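Local coordinates for protein Bug27 (Bordetella pertussis, PDB 2QPQ) that probably captures a small solute in the periplasm for uptake, acting as a Venus-flytrap binding protein of the Bug family, at residues A[22-27]-A[266-271]; A[97-102]-A[248-253]; A[77-80]-A[84-87]. All blocks are in the same frame, centred on the assembly; numbering follows the deposited sequence.

Contact 1: residues A[22-27]-A[266-271]; sequences TDMLAR and LGYSTA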
ATOM      1  N   THR A  22       0.583   6.889  -2.729  1.00 18.12           N
ATOM      2  CA  THR A  22       1.901   6.710  -3.327  1.00 18.13           C
ATOM      3  C   THR A  22       2.324   7.970  -4.110  1.00 17.59           C
ATOM      4  O   THR A  22       3.439   8.484  -3.942  1.00 17.14           O
ATOM      5  CB  THR A  22       1.924   5.452  -4.231  1.00 18.39           C
ATOM      6  OG1 THR A  22       1.504   4.334  -3.454  1.00 20.74           O
ATOM      7  CG2 THR A  22       3.333   5.180  -4.738  1.00 17.78           C
ATOM      8  N   ASP A  23       1.407   8.484  -4.927  1.00 16.87           N
ATOM      9  CA  ASP A  23       1.665   9.706  -5.714  1.00 17.63           C
ATOM     10  C   ASP A  23       1.824  10.904  -4.753  1.00 17.45           C
ATOM     11  O   ASP A  23       2.654  11.782  -4.952  1.00 17.38           O
ATOM     12  CB  ASP A  23       0.499   9.948  -6.666  1.00 17.43           C
ATOM     13  CG  ASP A  23       0.558  11.297  -7.330  1.00 21.32           C
ATOM     14  OD1 ASP A  23       1.206  11.427  -8.398  1.00 21.15           O
ATOM     15  OD2 ASP A  23      -0.068  12.242  -6.776  1.00 23.81           O
ATOM     16  N   MET A  24       1.002  10.931  -3.721  1.00 17.42           N
ATOM     17  CA  MET A  24       1.008  12.076  -2.780  1.00 18.21           C
ATOM     18  C   MET A  24       2.400  12.167  -2.102  1.00 18.21           C
ATOM     19  O   MET A  24       3.011  13.241  -2.019  1.00 17.66           O
ATOM     20  CB  MET A  24      -0.077  11.862  -1.721  1.00 18.35           C
ATOM     21  CG  MET A  24      -0.107  12.941  -0.616  1.00 22.59           C
ATOM     22  SD  MET A  24       1.017  12.677   0.775  1.00 27.66           S
ATOM     23  CE  MET A  24       0.166  11.412   1.725  1.00 23.33           C
ATOM     24  N   LEU A  25       2.874  11.037  -1.588  1.00 17.79           N
ATOM     25  CA  LEU A  25       4.178  10.989  -0.949  1.00 18.33           C
ATOM     26  C   LEU A  25       5.333  11.296  -1.910  1.00 19.14           C
ATOM     27  O   LEU A  25       6.253  12.037  -1.560  1.00 18.98           O
ATOM     28  CB  LEU A  25       4.374   9.643  -0.278  1.00 18.76           C
ATOM     29  CG  LEU A  25       3.471   9.293   0.896  1.00 19.89           C
ATOM     30  CD1 LEU A  25       3.526   7.772   1.164  1.00 18.80           C
ATOM     31  CD2 LEU A  25       3.880  10.124   2.159  1.00 19.49           C
ATOM     32  N   ALA A  26       5.307  10.710  -3.106  1.00 19.30           N
ATOM     33  CA  ALA A  26       6.319  11.045  -4.110  1.00 19.43           C
ATOM     34  C   ALA A  26       6.359  12.558  -4.397  1.00 20.05           C
ATOM     35  O   ALA A  26       7.429  13.164  -4.401  1.00 19.76           O
ATOM     36  CB  ALA A  26       6.120  10.208  -5.425  1.00 18.71           C
ATOM     37  N   ARG A  27       5.196  13.174  -4.577  1.00 20.22           N
ATOM     38  CA  ARG A  27       5.130  14.611  -4.873  1.00 21.70           C
ATOM     39  C   ARG A  27       5.536  15.469  -3.662  1.00 23.02           C
ATOM     40  O   ARG A  27       6.176  16.529  -3.846  1.00 23.77           O
ATOM     41  CB  ARG A  27       3.723  14.988  -5.413  1.00 21.40           C
ATOM     42  CG  ARG A  27       3.502  14.362  -6.766  1.00 22.13           C
ATOM     43  CD  ARG A  27       2.181  14.687  -7.394  1.00 24.08           C
ATOM     44  NE  ARG A  27       2.091  14.007  -8.699  1.00 24.87           N
ATOM     45  CZ  ARG A  27       2.601  14.468  -9.834  1.00 25.99           C
ATOM     46  NH1 ARG A  27       3.245  15.648  -9.851  1.00 26.35           N
ATOM     47  NH2 ARG A  27       2.453  13.762 -10.954  1.00 23.54           N
ATOM     48  N   LEU A 266      -3.488  12.487   8.176  1.00 31.21           N
ATOM     49  CA  LEU A 266      -4.052  11.593   7.146  1.00 30.50           C
ATOM     50  C   LEU A 266      -4.183  10.131   7.551  1.00 29.80           C
ATOM     51  O   LEU A 266      -4.892   9.372   6.923  1.00 31.61           O
ATOM     52  CB  LEU A 266      -3.246  11.694   5.846  1.00 30.86           C
ATOM     53  CG  LEU A 266      -3.405  12.990   5.072  1.00 30.27           C
ATOM     54  CD1 LEU A 266      -2.446  13.077   3.916  1.00 30.14           C
ATOM     55  CD2 LEU A 266      -4.822  13.084   4.583  1.00 31.60           C
ATOM     56  N   GLY A 267      -3.522   9.716   8.608  1.00 28.82           N
ATOM     57  CA  GLY A 267      -3.633   8.335   9.028  1.00 27.90           C
ATOM     58  C   GLY A 267      -2.471   7.501   8.536  1.00 27.24           C
ATOM     59  O   GLY A 267      -2.497   6.267   8.703  1.00 26.43           O
ATOM     60  N   TYR A 268      -1.454   8.169   7.954  1.00 26.57           N
ATOM     61  CA  TYR A 268      -0.145   7.515   7.666  1.00 26.36           C
ATOM     62  C   TYR A 268       0.687   7.403   8.914  1.00 27.25           C
ATOM     63  O   TYR A 268       0.679   8.297   9.773  1.00 27.79           O
ATOM     64  CB  TYR A 268       0.663   8.268   6.597  1.00 26.82           C
ATOM     65  CG  TYR A 268       0.029   8.170   5.257  1.00 28.52           C
ATOM     66  CD1 TYR A 268       0.279   7.069   4.434  1.00 30.01           C
ATOM     67  CD2 TYR A 268      -0.883   9.127   4.833  1.00 29.02           C
ATOM     68  CE1 TYR A 268      -0.358   6.942   3.196  1.00 30.11           C
ATOM     69  CE2 TYR A 268      -1.511   9.019   3.630  1.00 29.86           C
ATOM     70  CZ  TYR A 268      -1.231   7.923   2.803  1.00 30.15           C
ATOM     71  OH  TYR A 268      -1.867   7.806   1.606  1.00 30.47           O
ATOM     72  N   SER A 269       1.382   6.282   9.029  1.00 25.77           N
ATOM     73  CA  SER A 269       2.330   6.081  10.083  1.00 25.79           C
ATOM     74  C   SER A 269       3.687   6.350   9.435  1.00 25.31           C
ATOM     75  O   SER A 269       4.068   5.699   8.470  1.00 23.93           O
ATOM     76  CB  SER A 269       2.191   4.649  10.576  1.00 26.00           C
ATOM     77  OG  SER A 269       3.091   4.440  11.633  1.00 32.32           O
ATOM     78  N   THR A 270       4.386   7.368   9.900  1.00 24.52           N
ATOM     79  CA  THR A 270       5.649   7.713   9.252  1.00 23.86           C
ATOM     80  C   THR A 270       6.681   6.621   9.561  1.00 22.85           C
ATOM     81  O   THR A 270       6.593   5.912  10.590  1.00 21.49           O
ATOM     82  CB  THR A 270       6.130   9.118   9.665  1.00 24.34           C
ATOM     83  OG1 THR A 270       6.124   9.188  11.094  1.00 26.39           O
ATOM     84  CG2 THR A 270       5.111  10.156   9.117  1.00 25.52           C
ATOM     85  N   ALA A 271       7.607   6.440   8.623  1.00 21.99           N
ATOM     86  CA  ALA A 271       8.620   5.394   8.733  1.00 20.92           C
ATOM     87  C   ALA A 271       9.904   5.973   8.147  1.00 20.97           C
ATOM     88  O   ALA A 271       9.867   7.033   7.530  1.00 20.08           O
ATOM     89  CB  ALA A 271       8.200   4.148   7.970  1.00 20.14           C
TER

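Contact 2: residues A[97-102]-A[248-253]; sequences INVAYV and DGIAKV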
ATOM      1  N   ILE A  97      14.521   3.799   0.787  1.00 15.19           N
ATOM      2  CA  ILE A  97      13.841   4.222   2.016  1.00 15.09           C
ATOM      3  C   ILE A  97      12.376   3.873   1.972  1.00 14.88           C
ATOM      4  O   ILE A  97      11.746   4.030   0.934  1.00 14.99           O
ATOM      5  CB  ILE A  97      14.020   5.776   2.291  1.00 14.92           C
ATOM      6  CG1 ILE A  97      13.392   6.196   3.630  1.00 14.97           C
ATOM      7  CG2 ILE A  97      13.455   6.645   1.113  1.00 14.40           C
ATOM      8  CD1 ILE A  97      13.813   7.665   4.058  1.00 15.11           C
ATOM      9  N   ASN A  98      11.862   3.382   3.104  1.00 15.30           N
ATOM     10  CA  ASN A  98      10.423   3.304   3.339  1.00 16.13           C
ATOM     11  C   ASN A  98      10.001   4.466   4.200  1.00 16.81           C
ATOM     12  O   ASN A  98      10.499   4.598   5.333  1.00 16.27           O
ATOM     13  CB  ASN A  98      10.081   2.001   4.052  1.00 17.48           C
ATOM     14  CG  ASN A  98       8.627   1.924   4.435  1.00 18.18           C
ATOM     15  OD1 ASN A  98       7.762   2.346   3.665  1.00 17.97           O
ATOM     16  ND2 ASN A  98       8.347   1.382   5.629  1.00 18.20           N
ATOM     17  N   VAL A  99       9.089   5.297   3.673  1.00 16.63           N
ATOM     18  CA  VAL A  99       8.708   6.574   4.308  1.00 17.91           C
ATOM     19  C   VAL A  99       7.365   6.580   5.102  1.00 17.90           C
ATOM     20  O   VAL A  99       7.110   7.476   5.914  1.00 17.10           O
ATOM     21  CB  VAL A  99       8.732   7.735   3.298  1.00 17.43           C
ATOM     22  CG1 VAL A  99      10.103   7.861   2.612  1.00 17.53           C
ATOM     23  CG2 VAL A  99       7.650   7.561   2.210  1.00 16.91           C
ATOM     24  N   ALA A 100       6.510   5.592   4.873  1.00 19.11           N
ATOM     25  CA  ALA A 100       5.188   5.575   5.497  1.00 19.14           C
ATOM     26  C   ALA A 100       4.505   4.239   5.361  1.00 20.18           C
ATOM     27  O   ALA A 100       4.584   3.566   4.300  1.00 20.44           O
ATOM     28  CB  ALA A 100       4.280   6.626   4.870  1.00 19.07           C
ATOM     29  N   TYR A 101       3.763   3.900   6.399  1.00 20.25           N
ATOM     30  CA  TYR A 101       2.830   2.780   6.332  1.00 22.14           C
ATOM     31  C   TYR A 101       1.427   3.349   6.314  1.00 22.61           C
ATOM     32  O   TYR A 101       1.189   4.464   6.803  1.00 22.21           O
ATOM     33  CB  TYR A 101       2.973   1.902   7.552  1.00 22.06           C
ATOM     34  CG  TYR A 101       4.238   1.080   7.611  1.00 23.54           C
ATOM     35  CD1 TYR A 101       4.315  -0.166   6.984  1.00 22.64           C
ATOM     36  CD2 TYR A 101       5.349   1.527   8.347  1.00 23.69           C
ATOM     37  CE1 TYR A 101       5.481  -0.936   7.067  1.00 24.08           C
ATOM     38  CE2 TYR A 101       6.514   0.778   8.439  1.00 23.64           C
ATOM     39  CZ  TYR A 101       6.576  -0.453   7.796  1.00 25.08           C
ATOM     40  OH  TYR A 101       7.732  -1.193   7.883  1.00 27.17           O
ATOM     41  N   VAL A 102       0.493   2.600   5.743  1.00 23.32           N
ATOM     42  CA  VAL A 102      -0.917   2.865   6.018  1.00 23.34           C
ATOM     43  C   VAL A 102      -1.637   1.535   6.159  1.00 23.15           C
ATOM     44  O   VAL A 102      -1.586   0.680   5.243  1.00 23.28           O
ATOM     45  CB  VAL A 102      -1.614   3.836   5.000  1.00 22.93           C
ATOM     46  CG1 VAL A 102      -1.964   3.125   3.671  1.00 23.84           C
ATOM     47  CG2 VAL A 102      -2.921   4.400   5.603  1.00 24.53           C
ATOM     48  N   ASP A 248      19.639   9.698   2.983  1.00 18.55           N
ATOM     49  CA  ASP A 248      19.913  10.773   3.953  1.00 20.80           C
ATOM     50  C   ASP A 248      19.019  11.990   3.605  1.00 21.35           C
ATOM     51  O   ASP A 248      18.333  12.566   4.463  1.00 22.26           O
ATOM     52  CB  ASP A 248      21.435  11.121   3.961  1.00 20.23           C
ATOM     53  CG  ASP A 248      22.284  10.075   4.683  1.00 23.39           C
ATOM     54  OD1 ASP A 248      21.699   9.160   5.330  1.00 22.54           O
ATOM     55  OD2 ASP A 248      23.554  10.151   4.607  1.00 26.56           O
ATOM     56  N   GLY A 249      18.971  12.314   2.317  1.00 21.10           N
ATOM     57  CA  GLY A 249      18.218  13.459   1.829  1.00 21.06           C
ATOM     58  C   GLY A 249      16.728  13.301   2.060  1.00 20.87           C
ATOM     59  O   GLY A 249      16.059  14.224   2.565  1.00 19.92           O
ATOM     60  N   ILE A 250      16.210  12.126   1.722  1.00 19.66           N
ATOM     61  CA  ILE A 250      14.780  11.861   1.862  1.00 20.53           C
ATOM     62  C   ILE A 250      14.376  11.781   3.332  1.00 20.84           C
ATOM     63  O   ILE A 250      13.319  12.262   3.693  1.00 21.50           O
ATOM     64  CB  ILE A 250      14.338  10.594   1.072  1.00 18.90           C
ATOM     65  CG1 ILE A 250      14.625  10.784  -0.446  1.00 19.77           C
ATOM     66  CG2 ILE A 250      12.869  10.340   1.254  1.00 19.47           C
ATOM     67  CD1 ILE A 250      14.784   9.530  -1.255  1.00 18.73           C
ATOM     68  N   ALA A 251      15.225  11.200   4.172  1.00 22.06           N
ATOM     69  CA  ALA A 251      14.938  11.082   5.604  1.00 22.37           C
ATOM     70  C   ALA A 251      14.859  12.472   6.225  1.00 23.51           C
ATOM     71  O   ALA A 251      14.015  12.719   7.093  1.00 23.34           O
ATOM     72  CB  ALA A 251      15.991  10.225   6.297  1.00 22.52           C
ATOM     73  N   LYS A 252      15.706  13.393   5.760  1.00 24.19           N
ATOM     74  CA  LYS A 252      15.650  14.782   6.190  1.00 26.21           C
ATOM     75  C   LYS A 252      14.306  15.462   5.852  1.00 25.96           C
ATOM     76  O   LYS A 252      13.743  16.166   6.687  1.00 25.72           O
ATOM     77  CB  LYS A 252      16.840  15.590   5.637  1.00 27.04           C
ATOM     78  CG  LYS A 252      18.066  15.486   6.559  1.00 29.77           C
ATOM     79  CD  LYS A 252      19.377  15.784   5.844  1.00 33.78           C
ATOM     80  CE  LYS A 252      20.610  15.453   6.727  1.00 35.07           C
ATOM     81  NZ  LYS A 252      21.909  15.334   5.932  1.00 38.42           N
ATOM     82  N   VAL A 253      13.794  15.218   4.647  1.00 25.97           N
ATOM     83  CA  VAL A 253      12.434  15.634   4.283  1.00 25.72           C
ATOM     84  C   VAL A 253      11.379  15.042   5.208  1.00 26.38           C
ATOM     85  O   VAL A 253      10.510  15.764   5.695  1.00 27.08           O
ATOM     86  CB  VAL A 253      12.068  15.281   2.813  1.00 25.17           C
ATOM     87  CG1 VAL A 253      10.595  15.615   2.542  1.00 23.33           C
ATOM     88  CG2 VAL A 253      12.945  16.037   1.857  1.00 24.91           C
TER

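Contact 3: residues A[77-80]-A[84-87]; sequences VNPG and NLPF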
ATOM      1  N   VAL A  77       3.398  -7.565  -4.331  1.00 16.47           N
ATOM      2  CA  VAL A  77       2.306  -8.454  -4.745  1.00 17.27           C
ATOM      3  C   VAL A  77       2.465  -8.906  -6.191  1.00 17.39           C
ATOM      4  O   VAL A  77       2.131 -10.050  -6.557  1.00 17.62           O
ATOM      5  CB  VAL A  77       0.907  -7.778  -4.597  1.00 17.66           C
ATOM      6  CG1 VAL A  77      -0.218  -8.730  -5.061  1.00 18.51           C
ATOM      7  CG2 VAL A  77       0.660  -7.353  -3.146  1.00 17.19           C
ATOM      8  N   ASN A  78       2.987  -8.016  -7.013  1.00 17.23           N
ATOM      9  CA  ASN A  78       3.034  -8.258  -8.450  1.00 16.72           C
ATOM     10  C   ASN A  78       3.747  -9.519  -8.936  1.00 17.59           C
ATOM     11  O   ASN A  78       3.260 -10.145  -9.891  1.00 17.47           O
ATOM     12  CB  ASN A  78       3.556  -7.013  -9.186  1.00 16.11           C
ATOM     13  CG  ASN A  78       2.547  -5.872  -9.226  1.00 16.24           C
ATOM     14  OD1 ASN A  78       2.883  -4.762  -9.616  1.00 20.66           O
ATOM     15  ND2 ASN A  78       1.331  -6.138  -8.840  1.00 14.70           N
ATOM     16  N   PRO A  79       4.903  -9.891  -8.330  1.00 18.62           N
ATOM     17  CA  PRO A  79       5.569 -11.078  -8.829  1.00 19.09           C
ATOM     18  C   PRO A  79       4.691 -12.338  -8.746  1.00 20.34           C
ATOM     19  O   PRO A  79       4.804 -13.171  -9.623  1.00 20.15           O
ATOM     20  CB  PRO A  79       6.842 -11.170  -7.952  1.00 19.08           C
ATOM     21  CG  PRO A  79       7.073  -9.701  -7.541  1.00 18.72           C
ATOM     22  CD  PRO A  79       5.691  -9.261  -7.250  1.00 18.30           C
ATOM     23  N   GLY A  80       3.813 -12.443  -7.738  1.00 20.14           N
ATOM     24  CA  GLY A  80       2.968 -13.625  -7.582  1.00 20.99           C
ATOM     25  C   GLY A  80       1.750 -13.638  -8.495  1.00 21.79           C
ATOM     26  O   GLY A  80       1.218 -14.709  -8.777  1.00 23.68           O
ATOM     27  N   ASN A  84       4.170 -13.292 -16.385  1.00 32.74           N
ATOM     28  CA  ASN A  84       5.492 -13.078 -16.987  1.00 32.87           C
ATOM     29  C   ASN A  84       6.040 -11.685 -16.690  1.00 31.93           C
ATOM     30  O   ASN A  84       6.109 -10.828 -17.581  1.00 32.49           O
ATOM     31  CB  ASN A  84       5.449 -13.267 -18.505  1.00 34.15           C
ATOM     32  CG  ASN A  84       4.933 -14.633 -18.929  1.00 37.62           C
ATOM     33  OD1 ASN A  84       3.790 -14.757 -19.410  1.00 41.00           O
ATOM     34  ND2 ASN A  84       5.771 -15.660 -18.786  1.00 41.34           N
ATOM     35  N   LEU A  85       6.422 -11.448 -15.441  1.00 29.94           N
ATOM     36  CA  LEU A  85       7.003 -10.149 -15.060  1.00 28.52           C
ATOM     37  C   LEU A  85       8.254  -9.890 -15.864  1.00 28.04           C
ATOM     38  O   LEU A  85       9.126 -10.729 -15.904  1.00 27.52           O
ATOM     39  CB  LEU A  85       7.350 -10.186 -13.575  1.00 28.32           C
ATOM     40  CG  LEU A  85       7.238  -8.955 -12.697  1.00 29.18           C
ATOM     41  CD1 LEU A  85       5.843  -8.456 -12.711  1.00 25.86           C
ATOM     42  CD2 LEU A  85       7.702  -9.329 -11.303  1.00 27.64           C
ATOM     43  N   PRO A  86       8.367  -8.696 -16.472  1.00 28.03           N
ATOM     44  CA  PRO A  86       9.449  -8.341 -17.391  1.00 28.08           C
ATOM     45  C   PRO A  86      10.767  -7.892 -16.707  1.00 27.55           C
ATOM     46  O   PRO A  86      11.623  -7.246 -17.341  1.00 29.22           O
ATOM     47  CB  PRO A  86       8.833  -7.199 -18.192  1.00 27.74           C
ATOM     48  CG  PRO A  86       7.920  -6.506 -17.196  1.00 27.81           C
ATOM     49  CD  PRO A  86       7.422  -7.581 -16.259  1.00 28.22           C
ATOM     50  N   PHE A  87      10.938  -8.255 -15.434  1.00 26.34           N
ATOM     51  CA  PHE A  87      12.128  -7.907 -14.660  1.00 24.52           C
ATOM     52  C   PHE A  87      12.223  -8.863 -13.483  1.00 22.86           C
ATOM     53  O   PHE A  87      11.287  -9.614 -13.194  1.00 22.79           O
ATOM     54  CB  PHE A  87      12.099  -6.453 -14.168  1.00 23.49           C
ATOM     55  CG  PHE A  87      10.769  -6.046 -13.561  1.00 23.51           C
ATOM     56  CD1 PHE A  87      10.433  -6.439 -12.255  1.00 23.03           C
ATOM     57  CD2 PHE A  87       9.869  -5.305 -14.288  1.00 21.05           C
ATOM     58  CE1 PHE A  87       9.194  -6.060 -11.688  1.00 23.09           C
ATOM     59  CE2 PHE A  87       8.617  -4.955 -13.732  1.00 22.18           C
ATOM     60  CZ  PHE A  87       8.298  -5.353 -12.442  1.00 22.41           C
TER

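Contact 1: residues A[22-27]-A[266-271]
M24 and Y268 approach from opposite directions, and the closest approaches are made by one methyl group, M24 CE. It lies 3.5 Å from Y268 CE2, oblique to the ring, and 3.8 Å from L266 CD1, where the two side chains meet tip to tip. The shape of the methionine makes this double contact possible: CG stands anti to the backbone N (chi1 176°), and bends at chi2 and chi3 curl the chain so that CE reaches both partners. L25 adds a more distant touch, its CD1 4.5 Å from Y268 CE1 and again oblique to the ring. On the other partner, Y268 holds CG anti to its carbonyl carbon (chi1 -69°), which carries the ring toward helix 21-35. Between L266 and Y268 the chain leaves helix 257-266 through a Schellman motif, with G267 at positive phi. The exchange is entirely apolar; the phenol OH of Y268 makes a weak hydrogen bond to S185 OG. L263 of helix 257-266 touches both L25 and Y268, while A100 and V102 of strand 93-109 back these two side chains. M70 of strand 67-72 touches L25, T22 and A26 of helix 21-35.

Contact 2: residues A[97-102]-A[248-253]
I97 CG2 and I250 CG2 meet at 3.7 Å, the closest touch in a packing of helix on sheet made chiefly by branched side chains. Strand 97-102 and helix 248-253 run nearly parallel, their axes 11° apart and 9.5 Å at closest approach, a spacing that the two isoleucines bridge, their side chains meeting obliquely. The long branch of I97 takes a different course: with chi1 at -176° it extends away from its own backbone N and lays CD1 against the helix backbone, 3.8 Å from A251 N and 4.0 Å from A251 CB. One isoleucine therefore grips two successive helix residues, one with each of its branches. V99 completes the tight part, crossing I250 at about a right angle and bringing its CG1 to 4.0 Å from I250 CG2, so that this last methyl is shared between two strand residues.

Packing is confined to I97 and V99, at the N-terminal end of segment 97-102. Farther along, the strand runs on beyond segment 248-253, and from A100 onward no side chain of the strand segment meets the helix segment. On the helix, D248 and K252 are exposed, while I250 and A251 are buried against the strand and V253 against Y32 and L33 of helix 21-35. On the strand, N98 is committed to polar partners, with its ND2 bonded to D273 OD2 and its OD1 to H230 N.

All four touching residues are buried, and only carbon faces carbon between their side chains. Across these segments the attachment is apolar, consistent with packing and burial rather than directional bonds, while bonds such as those of V99 to H230 and A271 remain within the sheet of this alpha/beta fold.

Contact 3: residues A[77-80]-A[84-87]
L85 crosses P79 obliquely where the chain folds back after helix 74-81, in a helix-loop connection of the two-lobed Venus-flytrap fold. The two CA atoms are 6.5 Å apart, and the leucine points its side chain at the helix, where one methyl lies against the CA, CB and CG atoms of the puckered pyrrolidine ring. That methyl does most of the work: L85 CD2 lies 3.7 Å from P79 CA and 3.8 Å from P79 CG. The other branch, CD1, turns toward N78 and passes 4.2 Å from N78 O, so the fork of the leucine straddles the junction between N78 and P79. It is an off-staggered chi1 of -146° that sets CD2 on the proline while CD1 passes the carbonyl. The helix is irregular at the same place. P79 has no N-H to give, and G80 N bonds back to V77 O, three residues earlier. N52 of helix 52-59 touches both N78 and L85, and P89 lies against P79. Two residues on from L85, F87 pairs edge-to-face with F93. The leucine also covers one face of the F87 ring, its CG standing 3.6 Å above the ring plane and offset toward the rim.

How the contacts relate
All three contacts rest on apolar side chains, but they differ in depth and in what they join. Contact 2 is wholly buried and sets a helix on the sheet; contact 1, only partly buried, sets another helix against the chain entering a neighbouring strand of that sheet. The two touch directly: S269 and A271 pair by probable backbone hydrogen bonds with Y101 and V99, and helix 21-35 reaches both. Contact 3, also partly buried, stands apart, about 24 Å from contact 1 between centres, and ties the loop after helix 74-81 back to that helix. A citrate, probably from the crystallisation liquor, hydrogen-bonds T22 of contact 1 and may mark a pocket.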